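Local coordinates for glycine betaine/carnitine/choline ABC transporter (Staphylococcus aureus subsp. aureus Mu50, PDB 3O66), which probably binds glycine betaine, carnitine or choline outside the cell as the substrate-binding component of an ABC importer, at residues N46-G49 with I53-N56; K12-S17 with N56-G61; R174-Q177 with D183-N186; F118-E123 with Y128-V133; G246-S251 with E272-K277. All coordinates share one frame; numbering follows the deposited sequence. Where two conformers were deposited one is given.

Interaction 1 of 5, residues N46-G49 with I53-N56; sequences NNLG and IQHN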
# COMPACT_ATOMS: atom_id res chain seq x y z
N ASN A 46 8.17 -13.18 -8.68
CA ASN A 46 8.43 -12.64 -7.36
C ASN A 46 9.68 -11.76 -7.34
O ASN A 46 10.45 -11.74 -8.31
CB ASN A 46 8.59 -13.80 -6.35
CG ASN A 46 8.00 -13.47 -4.99
OD1 ASN A 46 7.83 -12.29 -4.63
ND2 ASN A 46 7.72 -14.52 -4.20
N ASN A 47 9.84 -11.03 -6.24
CA ASN A 47 11.00 -10.16 -5.96
C ASN A 47 11.28 -9.07 -6.97
O ASN A 47 12.45 -8.74 -7.24
CB ASN A 47 12.25 -11.01 -5.72
CG ASN A 47 12.08 -11.98 -4.57
OD1 ASN A 47 12.32 -13.17 -4.73
ND2 ASN A 47 11.65 -11.48 -3.41
N LEU A 48 10.24 -8.48 -7.54
CA LEU A 48 10.43 -7.43 -8.53
C LEU A 48 10.74 -6.12 -7.82
O LEU A 48 10.27 -5.90 -6.69
CB LEU A 48 9.20 -7.27 -9.43
CG LEU A 48 8.75 -8.53 -10.18
CD1 LEU A 48 7.65 -8.20 -11.17
CD2 LEU A 48 9.96 -9.16 -10.90
N GLY A 49 11.53 -5.26 -8.48
CA GLY A 49 12.13 -4.09 -7.82
C GLY A 49 11.22 -2.89 -7.64
O GLY A 49 11.45 -2.08 -6.75
N ILE A 53 8.54 -2.33 -12.89
CA ILE A 53 8.88 -3.70 -13.28
C ILE A 53 7.60 -4.55 -13.34
O ILE A 53 7.43 -5.37 -14.25
CB ILE A 53 9.98 -4.36 -12.34
CG1 ILE A 53 11.19 -3.41 -12.12
CG2 ILE A 53 10.42 -5.74 -12.83
CD1 ILE A 53 11.95 -2.99 -13.32
N GLN A 54 6.68 -4.35 -12.39
CA GLN A 54 5.41 -5.08 -12.41
C GLN A 54 4.67 -4.76 -13.68
O GLN A 54 4.16 -5.67 -14.32
CB GLN A 54 4.51 -4.71 -11.22
CG GLN A 54 5.08 -5.09 -9.86
CD GLN A 54 3.96 -5.21 -8.84
OE1 GLN A 54 3.38 -6.28 -8.67
NE2 GLN A 54 3.66 -4.11 -8.17
N HIS A 55 4.59 -3.46 -14.01
CA HIS A 55 3.84 -2.97 -15.17
C HIS A 55 4.39 -3.55 -16.46
O HIS A 55 3.63 -4.04 -17.32
CB HIS A 55 3.91 -1.44 -15.24
CG HIS A 55 3.24 -0.86 -16.44
ND1 HIS A 55 1.87 -0.96 -16.65
CD2 HIS A 55 3.73 -0.17 -17.50
CE1 HIS A 55 1.56 -0.36 -17.78
NE2 HIS A 55 2.67 0.12 -18.32
N ASN A 56 5.71 -3.48 -16.61
CA ASN A 56 6.37 -3.97 -17.79
C ASN A 56 6.15 -5.47 -17.97
O ASN A 56 5.93 -5.91 -19.11
CB ASN A 56 7.86 -3.57 -17.81
CG ASN A 56 8.05 -2.08 -18.05
OD1 ASN A 56 7.25 -1.44 -18.75
ND2 ASN A 56 9.13 -1.53 -17.51
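Leu48, the last residue of strand 43-48, packs against Ile53 in the first turn of helix 51-60; the contact is van der Waals packing, mostly between apolar side chains, with no hydrogen bond across it. The side chains slant across one another. The Ile53 methyl CG2 does most of the touching: it lies 3.9 Å from Leu48 CB and 4.0 Å from Leu48 CD2, with CD1 scarcely farther away. Ile53 sends this branch toward the strand because CG2 is trans to its own backbone N, while CG1, on the other branch (chi1 -48°), runs past the turn and meets the backbone N of Gly49 at 4.1 Å. Leu48 CD2 stays over Ile53, whereas CD1 reaches on to the helix backbone, 4.0 Å from Gln54 CA, and also brushes the aliphatic CG of Gln54 at 4.2 Å. Ile53 is exposed and Leu48 only partly covered, while Gln54 belongs to the buried side.

Polar bonding runs beside the contact. Within the strand, Asn46 OD1 accepts the backbone N of Asn47 at 2.9 Å, and it also bonds Gln22. The Gln54 amide turns inward: OE1 has Thr14 as its partner, and NE2 bonds both Val68 O and Ser51 OG, which fixes the rotation of this buried group.

Strand 43-48 is the outermost of its sheet and pairs in parallel with strand 12-16. Helix 51-60 leads from it toward strand 65-70, a right-handed beta-alpha-beta crossover of the kind found in periplasmic-type binding proteins, and Gln54 bonds Thr14 of strand 12-16 and Val68 of strand 65-70.

Interaction 2 of 5, residues K12-S17 with N56-G61; sequences KITALS and NALING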
# COMPACT_ATOMS: atom_id res chain seq x y z
N LYS A 12 0.09 -15.88 -13.91
CA LYS A 12 1.29 -15.48 -13.23
C LYS A 12 1.07 -14.10 -12.61
O LYS A 12 0.60 -13.17 -13.28
CB LYS A 12 2.46 -15.47 -14.21
CG LYS A 12 2.87 -16.86 -14.71
CD LYS A 12 3.75 -16.72 -15.95
CE LYS A 12 4.17 -18.07 -16.52
NZ LYS A 12 5.39 -18.55 -15.80
N ILE A 13 1.41 -14.00 -11.33
CA ILE A 13 1.13 -12.84 -10.51
C ILE A 13 2.45 -12.16 -10.13
O ILE A 13 3.32 -12.76 -9.44
CB ILE A 13 0.40 -13.25 -9.19
CG1 ILE A 13 -0.84 -14.11 -9.50
CG2 ILE A 13 0.11 -12.01 -8.32
CD1 ILE A 13 -1.52 -14.77 -8.28
N THR A 14 2.59 -10.89 -10.50
CA THR A 14 3.80 -10.19 -10.15
C THR A 14 3.78 -9.81 -8.67
O THR A 14 2.71 -9.42 -8.11
CB THR A 14 3.99 -8.90 -10.93
OG1 THR A 14 2.97 -7.97 -10.53
CG2 THR A 14 3.92 -9.15 -12.41
N ALA A 15 4.94 -9.94 -8.03
CA ALA A 15 5.09 -9.52 -6.65
C ALA A 15 6.39 -8.78 -6.46
O ALA A 15 7.43 -9.14 -7.08
CB ALA A 15 5.02 -10.71 -5.74
N LEU A 16 6.34 -7.74 -5.61
CA LEU A 16 7.51 -6.97 -5.23
C LEU A 16 8.24 -7.79 -4.16
O LEU A 16 7.70 -8.79 -3.67
CB LEU A 16 7.09 -5.59 -4.63
CG LEU A 16 6.26 -4.65 -5.53
CD1 LEU A 16 5.80 -3.43 -4.73
CD2 LEU A 16 7.05 -4.22 -6.79
N SER A 17 9.44 -7.37 -3.78
CA SER A 17 10.13 -7.99 -2.64
C SER A 17 9.58 -7.64 -1.25
O SER A 17 10.09 -8.14 -0.23
CB SER A 17 11.67 -7.75 -2.71
OG SER A 17 11.95 -6.37 -2.96
N ASN A 56 5.71 -3.48 -16.61
CA ASN A 56 6.37 -3.97 -17.79
C ASN A 56 6.15 -5.47 -17.97
O ASN A 56 5.93 -5.91 -19.11
CB ASN A 56 7.86 -3.57 -17.81
CG ASN A 56 8.05 -2.08 -18.05
OD1 ASN A 56 7.25 -1.44 -18.75
ND2 ASN A 56 9.13 -1.53 -17.51
N ALA A 57 6.16 -6.23 -16.88
CA ALA A 57 5.80 -7.63 -16.97
C ALA A 57 4.40 -7.87 -17.59
O ALA A 57 4.24 -8.74 -18.44
CB ALA A 57 5.89 -8.33 -15.60
N LEU A 58 3.39 -7.12 -17.15
CA LEU A 58 2.04 -7.31 -17.71
C LEU A 58 2.00 -6.89 -19.17
O LEU A 58 1.42 -7.59 -20.03
CB LEU A 58 0.96 -6.57 -16.88
CG LEU A 58 0.29 -7.41 -15.77
CD1 LEU A 58 1.30 -7.97 -14.76
CD2 LEU A 58 -0.77 -6.62 -15.02
N ILE A 59 2.65 -5.77 -19.46
CA ILE A 59 2.65 -5.23 -20.81
C ILE A 59 3.38 -6.19 -21.76
O ILE A 59 2.97 -6.36 -22.91
CB ILE A 59 3.29 -3.81 -20.84
CG1 ILE A 59 2.34 -2.77 -20.23
CG2 ILE A 59 3.73 -3.43 -22.27
CD1 ILE A 59 0.91 -2.75 -20.77
N ASN A 60 4.43 -6.84 -21.27
CA ASN A 60 5.22 -7.74 -22.11
C ASN A 60 4.74 -9.17 -22.20
O ASN A 60 5.29 -9.96 -22.95
CB ASN A 60 6.71 -7.67 -21.71
CG ASN A 60 7.31 -6.33 -22.03
OD1 ASN A 60 6.91 -5.67 -22.99
ND2 ASN A 60 8.26 -5.93 -21.26
N GLY A 61 3.68 -9.48 -21.47
CA GLY A 61 3.10 -10.83 -21.47
C GLY A 61 3.81 -11.78 -20.53
O GLY A 61 3.59 -12.99 -20.57
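Thr14 meets Ala57 and Leu58 through a single methyl, and all three residues are buried. From the middle of strand 12-16 its CB points toward helix 51-60 and splits into two branches with different tasks. CG2, swung away from the carbonyl carbon, extends to the helix, where it sits between two side chains: Leu58 CD1 is 3.7 Å away and Ala57 CB is 3.8 Å away. The other branch, OG1, lies between the backbone N and the carbonyl carbon (chi1 67°) and bonds both across to the helix, at Gln54 OE1 one turn earlier, and within the sheet, at Ser66 OG on strand 65-70. A polar atom buried between sheet and helix is thus satisfied by two partners while the methyl beside it fills the apolar part of the interface.

On the helix side the approach differs for the two residues. Ala57 faces the strand directly, and its short side chain lets the backbones draw close. Thr14 CA and Ala57 CA are 7.6 Å apart. Leu58 starts out alongside the strand rather than at it, and chi2 of 58° brings CD1 back over the threonine methyl.

Farther on, the helix finishes in a Schellman motif: Gly61 has positive phi, and its N bonds Leu58 O at 3.3 Å. The chain can then turn back toward strand 65-70. Strand 12-16 lies between strands 43-48 and 65-70 in the sheet; helix 51-60 packs on the face that Thr14 presents, and helix 19-35 covers the other face through Ile13 and Ala15.

Interaction 3 of 5, residues R174-Q177 with D183-N186; sequences RPMQ and DALN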
# COMPACT_ATOMS: atom_id res chain seq x y z
N ARG A 174 15.37 15.14 11.09
CA ARG A 174 16.39 14.12 10.98
C ARG A 174 16.11 13.28 9.72
O ARG A 174 15.30 12.35 9.75
CB ARG A 174 16.37 13.24 12.25
CG ARG A 174 17.43 12.18 12.23
CD ARG A 174 17.45 11.36 13.52
NE ARG A 174 18.22 10.13 13.30
CZ ARG A 174 18.10 9.04 14.04
NH1 ARG A 174 17.27 9.01 15.08
NH2 ARG A 174 18.82 7.97 13.73
N PRO A 175 16.77 13.61 8.59
CA PRO A 175 16.60 12.76 7.38
C PRO A 175 17.38 11.46 7.55
O PRO A 175 18.55 11.51 7.92
CB PRO A 175 17.18 13.62 6.24
CG PRO A 175 17.36 15.02 6.84
CD PRO A 175 17.57 14.82 8.33
N MSE A 176 16.74 10.32 7.30
CA MSE A 176 17.32 9.01 7.66
C MSE A 176 16.70 7.90 6.81
O MSE A 176 15.88 8.17 5.96
CB MSE A 176 17.07 8.71 9.15
CG MSE A 176 15.56 8.82 9.54
SE MSE A 176 15.29 8.82 11.45
CE MSE A 176 15.58 6.95 11.82
N GLN A 177 17.10 6.65 7.05
CA GLN A 177 16.48 5.50 6.39
C GLN A 177 15.06 5.31 6.88
O GLN A 177 14.83 5.15 8.09
CB GLN A 177 17.24 4.22 6.71
CG GLN A 177 18.52 4.02 5.97
CD GLN A 177 18.86 2.54 5.86
OE1 GLN A 177 19.08 1.85 6.87
NE2 GLN A 177 18.89 2.03 4.62
N ASP A 183 11.27 2.33 14.82
CA ASP A 183 12.00 2.08 16.06
C ASP A 183 12.51 3.38 16.71
O ASP A 183 12.52 3.50 17.93
CB ASP A 183 13.13 1.09 15.82
CG ASP A 183 12.61 -0.30 15.50
OD1 ASP A 183 11.73 -0.79 16.22
OD2 ASP A 183 13.07 -0.90 14.51
N ALA A 184 12.90 4.36 15.89
CA ALA A 184 13.34 5.66 16.42
C ALA A 184 12.18 6.38 17.14
O ALA A 184 12.35 7.04 18.18
CB ALA A 184 13.92 6.51 15.27
N LEU A 185 10.98 6.21 16.62
CA LEU A 185 9.78 6.72 17.30
C LEU A 185 9.48 5.91 18.58
O LEU A 185 9.22 6.47 19.65
CB LEU A 185 8.61 6.70 16.32
CG LEU A 185 7.37 7.56 16.41
CD1 LEU A 185 7.67 9.06 16.59
CD2 LEU A 185 6.49 7.28 15.16
N ASN A 186 9.58 4.58 18.47
CA ASN A 186 9.28 3.70 19.59
C ASN A 186 10.22 3.93 20.76
O ASN A 186 9.80 3.85 21.93
CB ASN A 186 9.37 2.25 19.12
CG ASN A 186 8.74 1.28 20.11
OD1 ASN A 186 7.65 1.51 20.62
ND2 ASN A 186 9.39 0.15 20.32
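Ala184 CB is approached by two side chains from strand 172-176, and the closer is the selenomethionine at position 176, whose methyl CE touches it at 3.9 Å. This is the tight part of the contact. The Met176 chain leaves the backbone between N and carbonyl carbon (chi1 54°), runs out extended and then bends at chi3, which sets CE against the alanine. Leu190 also packs on both residues, so Ala184 is buried even though the two backbones stay well apart, with 10.2 Å between Met176 CA and Ala184 CA.

The strand is an outermost one of its five-stranded sheet, joined to strand 144-148, and helix 181-186 follows it on the way to strand 192-196; the contact therefore lies inside a beta-alpha-beta unit of one lobe of the binding-protein fold.

Toward solvent the packing thins. Arg174, exposed, stretches from CB to NE and brings NH1 to 4.2 Å from Ala184 CB, an oblique approach without a hydrogen bond. One face of its guanidinium lies against Met176, with SE 3.7 Å above the plane and displaced toward the rim.

Interaction 4 of 5, residues F118-E123 with Y128-V133; sequences FMVTKE and YHLETV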
# COMPACT_ATOMS: atom_id res chain seq x y z
N PHE A 118 2.41 10.86 8.46
CA PHE A 118 2.99 11.27 9.72
C PHE A 118 2.41 10.42 10.81
O PHE A 118 1.22 10.12 10.81
CB PHE A 118 2.72 12.75 10.01
CG PHE A 118 3.43 13.67 9.06
CD1 PHE A 118 4.75 14.03 9.29
CD2 PHE A 118 2.81 14.08 7.88
CE1 PHE A 118 5.43 14.85 8.39
CE2 PHE A 118 3.49 14.90 6.96
CZ PHE A 118 4.80 15.27 7.22
N MSE A 119 3.26 10.04 11.76
CA MSE A 119 2.85 9.12 12.82
C MSE A 119 3.60 9.39 14.10
O MSE A 119 4.73 9.94 14.08
CB MSE A 119 2.95 7.66 12.39
CG MSE A 119 4.38 7.27 11.96
SE MSE A 119 4.44 5.47 11.21
CE MSE A 119 3.46 5.85 9.56
N VAL A 120 2.94 9.05 15.20
CA VAL A 120 3.44 9.32 16.55
C VAL A 120 3.18 8.12 17.44
O VAL A 120 2.42 7.21 17.04
CB VAL A 120 2.80 10.59 17.16
CG1 VAL A 120 3.11 11.80 16.31
CG2 VAL A 120 1.23 10.41 17.43
N THR A 121 3.75 8.10 18.64
CA THR A 121 3.38 7.05 19.60
C THR A 121 2.00 7.35 20.20
O THR A 121 1.53 8.50 20.17
CB THR A 121 4.34 6.98 20.78
OG1 THR A 121 4.29 8.23 21.49
CG2 THR A 121 5.82 6.61 20.34
N LYS A 122 1.39 6.35 20.83
CA LYS A 122 0.14 6.56 21.57
C LYS A 122 0.30 7.56 22.72
O LYS A 122 -0.60 8.35 22.96
CB LYS A 122 -0.45 5.23 22.06
CG LYS A 122 0.37 4.51 23.11
CD LYS A 122 -0.43 3.37 23.74
CE LYS A 122 0.50 2.34 24.37
NZ LYS A 122 1.62 2.04 23.43
N GLU A 123 1.44 7.55 23.41
CA GLU A 123 1.62 8.53 24.50
C GLU A 123 1.70 9.97 23.97
O GLU A 123 1.19 10.91 24.60
CB GLU A 123 2.83 8.21 25.39
CG GLU A 123 3.13 9.30 26.42
CD GLU A 123 4.30 8.97 27.34
OE1 GLU A 123 5.44 8.84 26.84
OE2 GLU A 123 4.07 8.85 28.57
N TYR A 128 -0.80 15.48 23.21
CA TYR A 128 -1.02 16.63 22.34
C TYR A 128 -2.37 16.56 21.59
O TYR A 128 -2.63 17.41 20.74
CB TYR A 128 0.15 16.77 21.35
CG TYR A 128 1.49 17.04 22.00
CD1 TYR A 128 1.76 18.25 22.66
CD2 TYR A 128 2.50 16.09 21.93
CE1 TYR A 128 3.01 18.50 23.25
CE2 TYR A 128 3.75 16.33 22.51
CZ TYR A 128 3.99 17.52 23.16
OH TYR A 128 5.22 17.70 23.71
N HIS A 129 -3.19 15.55 21.92
CA HIS A 129 -4.51 15.36 21.32
C HIS A 129 -4.47 15.34 19.79
O HIS A 129 -5.18 16.13 19.11
CB HIS A 129 -5.49 16.42 21.86
CG HIS A 129 -5.43 16.57 23.35
ND1 HIS A 129 -5.92 15.61 24.21
CD2 HIS A 129 -4.93 17.56 24.13
CE1 HIS A 129 -5.73 16.00 25.46
NE2 HIS A 129 -5.12 17.18 25.44
N LEU A 130 -3.68 14.41 19.25
CA LEU A 130 -3.38 14.38 17.82
C LEU A 130 -4.26 13.41 17.04
O LEU A 130 -4.27 12.21 17.32
CB LEU A 130 -1.89 14.03 17.58
CG LEU A 130 -0.84 14.90 18.31
CD1 LEU A 130 0.60 14.42 18.04
CD2 LEU A 130 -0.99 16.39 17.94
N GLU A 131 -4.94 13.92 16.02
CA GLU A 131 -5.69 13.09 15.08
C GLU A 131 -5.28 13.36 13.63
O GLU A 131 -5.21 12.46 12.80
CB GLU A 131 -7.20 13.32 15.26
CG GLU A 131 -7.76 12.62 16.49
CD GLU A 131 -7.79 11.09 16.35
OE1 GLU A 131 -7.75 10.57 15.21
OE2 GLU A 131 -7.86 10.40 17.40
N THR A 132 -4.98 14.62 13.36
CA THR A 132 -4.65 15.07 12.01
C THR A 132 -3.26 15.68 11.99
O THR A 132 -2.67 16.00 13.04
CB THR A 132 -5.65 16.15 11.49
OG1 THR A 132 -5.43 17.39 12.18
CG2 THR A 132 -7.13 15.68 11.63
N VAL A 133 -2.72 15.84 10.80
CA VAL A 133 -1.41 16.46 10.64
C VAL A 133 -1.48 17.92 11.12
O VAL A 133 -0.56 18.41 11.80
CB VAL A 133 -0.92 16.36 9.19
CG1 VAL A 133 0.34 17.17 9.00
CG2 VAL A 133 -0.69 14.87 8.81
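Phe118 and Val133 meet at about a right angle, and so do Val120 and Leu130, giving two successive apolar pairs between strand 116-120 and the chain that returns along it after helix 122-128. In the first pair the ring of Phe118 offers CD2 to both valine methyls. CG2 is the nearer, at 3.7 Å from CD2, and approaches the ring obliquely; CG1 follows at 4.1 Å. Val133 presents both methyls because chi1 of 172° turns CG1 to the far side of CB from the backbone N and leaves CG2 beside that N, so the fork opens toward the phenylalanine.

The second pair inverts the roles, for here the strand carries the fork. Leu130 sends the single methyl CD1 at Val120, 4.0 Å from CG1 and 4.1 Å from CG2, so that the leucine tip addresses both branches together. Phe118 and Val120 point to the same side of the strand, as alternate residues do, whereas Met119 between them points to the other side and packs on helix 181-186.

Phe162 of helix 159-166 adjoins both Phe118 and Val133, and Leu210 adds to the surroundings of Leu130. Polar groups are kept at the flanks: Thr121 caps helix 122-128 through the N of Thr124, and Glu131 forms a salt bridge with Lys208. With four buried side chains and no hydrogen bond between the segments, the loop is held to the strand here by shape and hydrophobic burial, while backbone bonds from Glu131 and Val133 to Lys211 anchor it separately.

Interaction 5 of 5, residues G246-S251 with E272-K277; sequences GKISTS and EEFLKK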
# COMPACT_ATOMS: atom_id res chain seq x y z
N GLY A 246 -12.30 -4.34 -0.64
CA GLY A 246 -12.71 -3.86 0.69
C GLY A 246 -12.36 -4.73 1.89
O GLY A 246 -12.61 -4.33 3.03
N LYS A 247 -11.79 -5.91 1.67
CA LYS A 247 -11.56 -6.86 2.78
C LYS A 247 -10.30 -6.68 3.66
O LYS A 247 -10.08 -7.42 4.66
CB LYS A 247 -11.65 -8.31 2.30
CG LYS A 247 -12.85 -8.63 1.40
CD LYS A 247 -14.24 -8.56 2.10
CE LYS A 247 -15.37 -8.38 1.06
NZ LYS A 247 -15.60 -9.67 0.26
N ILE A 248 -9.45 -5.72 3.29
CA ILE A 248 -8.26 -5.44 4.06
C ILE A 248 -8.18 -3.97 4.38
O ILE A 248 -7.79 -3.15 3.50
CB ILE A 248 -6.96 -5.92 3.32
CG1 ILE A 248 -7.14 -7.36 2.78
CG2 ILE A 248 -5.76 -5.83 4.26
CD1 ILE A 248 -5.93 -7.89 2.04
N SER A 249 -8.57 -3.59 5.59
CA SER A 249 -8.44 -2.19 6.01
C SER A 249 -6.97 -1.85 6.16
O SER A 249 -6.14 -2.74 6.16
CB SER A 249 -9.15 -1.94 7.33
OG SER A 249 -8.57 -2.68 8.39
N THR A 250 -6.64 -0.57 6.29
CA THR A 250 -5.25 -0.21 6.60
C THR A 250 -4.71 -0.86 7.90
O THR A 250 -3.59 -1.39 7.91
CB THR A 250 -5.07 1.31 6.58
OG1 THR A 250 -5.46 1.75 5.27
CG2 THR A 250 -3.61 1.73 6.83
N SER A 251 -5.53 -0.84 8.94
CA SER A 251 -5.21 -1.49 10.24
C SER A 251 -4.94 -2.99 10.06
O SER A 251 -4.04 -3.56 10.66
CB SER A 251 -6.39 -1.33 11.21
OG SER A 251 -6.62 0.04 11.54
N GLU A 272 -2.69 -17.60 3.76
CA GLU A 272 -3.61 -18.72 3.94
C GLU A 272 -4.37 -18.65 5.26
O GLU A 272 -5.56 -18.95 5.28
CB GLU A 272 -2.89 -20.06 3.82
CG GLU A 272 -3.84 -21.24 3.64
CD GLU A 272 -3.12 -22.53 3.23
OE1 GLU A 272 -1.97 -22.75 3.69
OE2 GLU A 272 -3.70 -23.33 2.44
N GLU A 273 -3.70 -18.24 6.34
CA GLU A 273 -4.38 -18.10 7.62
C GLU A 273 -5.51 -17.06 7.56
O GLU A 273 -6.62 -17.30 8.09
CB GLU A 273 -3.37 -17.82 8.75
CG GLU A 273 -2.45 -18.99 8.99
CD GLU A 273 -1.47 -18.81 10.16
OE1 GLU A 273 -1.32 -17.69 10.71
OE2 GLU A 273 -0.84 -19.83 10.52
N PHE A 274 -5.24 -15.95 6.88
CA PHE A 274 -6.23 -14.90 6.65
C PHE A 274 -7.42 -15.46 5.84
O PHE A 274 -8.58 -15.27 6.21
CB PHE A 274 -5.59 -13.71 5.94
CG PHE A 274 -6.53 -12.55 5.74
CD1 PHE A 274 -6.85 -11.71 6.80
CD2 PHE A 274 -7.06 -12.30 4.48
CE1 PHE A 274 -7.71 -10.60 6.64
CE2 PHE A 274 -7.94 -11.18 4.27
CZ PHE A 274 -8.26 -10.34 5.36
N LEU A 275 -7.12 -16.16 4.76
CA LEU A 275 -8.16 -16.73 3.93
C LEU A 275 -9.02 -17.71 4.73
O LEU A 275 -10.25 -17.68 4.62
CB LEU A 275 -7.61 -17.44 2.69
CG LEU A 275 -7.10 -16.48 1.64
CD1 LEU A 275 -6.31 -17.22 0.53
CD2 LEU A 275 -8.27 -15.59 1.08
N LYS A 276 -8.37 -18.57 5.53
CA LYS A 276 -9.13 -19.54 6.32
C LYS A 276 -10.01 -18.84 7.36
O LYS A 276 -11.15 -19.23 7.57
CB LYS A 276 -8.19 -20.55 7.00
CG LYS A 276 -7.58 -21.54 6.01
CD LYS A 276 -6.96 -22.72 6.76
CE LYS A 276 -6.33 -23.78 5.82
NZ LYS A 276 -6.99 -23.90 4.47
N LYS A 277 -9.48 -17.79 7.97
CA LYS A 277 -10.22 -17.01 8.98
C LYS A 277 -11.51 -16.44 8.38
O LYS A 277 -12.51 -16.28 9.08
CB LYS A 277 -9.33 -15.86 9.49
CG LYS A 277 -9.89 -15.10 10.68
CD LYS A 277 -9.03 -13.87 11.03
CE LYS A 277 -9.84 -12.87 11.84
NZ LYS A 277 -9.13 -11.54 12.00
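The loop 246-249 passes the last turns of helix 267-277 at a distance, with Ile248 CA and Phe274 CA 10.0 Å apart, and the phenylalanine ring spans the interval. Phe274 extends from the helix with its ring directed away from its own N (chi1 -177°), which carries CZ up to the loop. There it meets two unlike partners. The carbonyl O of Lys247 lies at the ring edge, near the ring plane, 3.5 Å from CZ. Ile248 CG1 comes in obliquely, 4.1 Å from CZ and 4.2 Å from CE2. The Lys247 side chain sets out toward the helix but then leads away, and its NZ bonds Lys243 O.

Leu256 of helix 250-261 touches both Ile248 and Phe274, and Met27 of helix 19-35 also packs on the ring, so the contact ties the C-terminal helix into a buried cluster. Ser249 begins helix 250-261 as its N-cap, bonding the N of Glu252. An oxygen facing the edge of an aromatic ring meets the slightly positive C-H rim, so the Lys247 carbonyl probably adds a weak electrostatic attraction to what is otherwise hydrophobic packing.

How the interactions relate
Interactions 1 and 2 hold the same helix, 51-60, to neighbouring strands of one sheet and are joined directly through the Gln54-Thr14 bond; interaction 2 is the fully buried one, while interaction 1 opens to solvent at Ile53. Interactions 3 and 4 belong to the other sheet and touch through Leu185, which packs against Met119, Val120 and Thr121. Of these, interaction 4 is a buried, purely apolar pairing, and interaction 3 ends in an exposed arginine. Interaction 5, also buried, involves no strand: a loop carbonyl at a ring edge and an isoleucine meet the C-terminal helix. Interactions 1 and 4 lie on opposite sides of the chain's centre, 35 Å apart between centres.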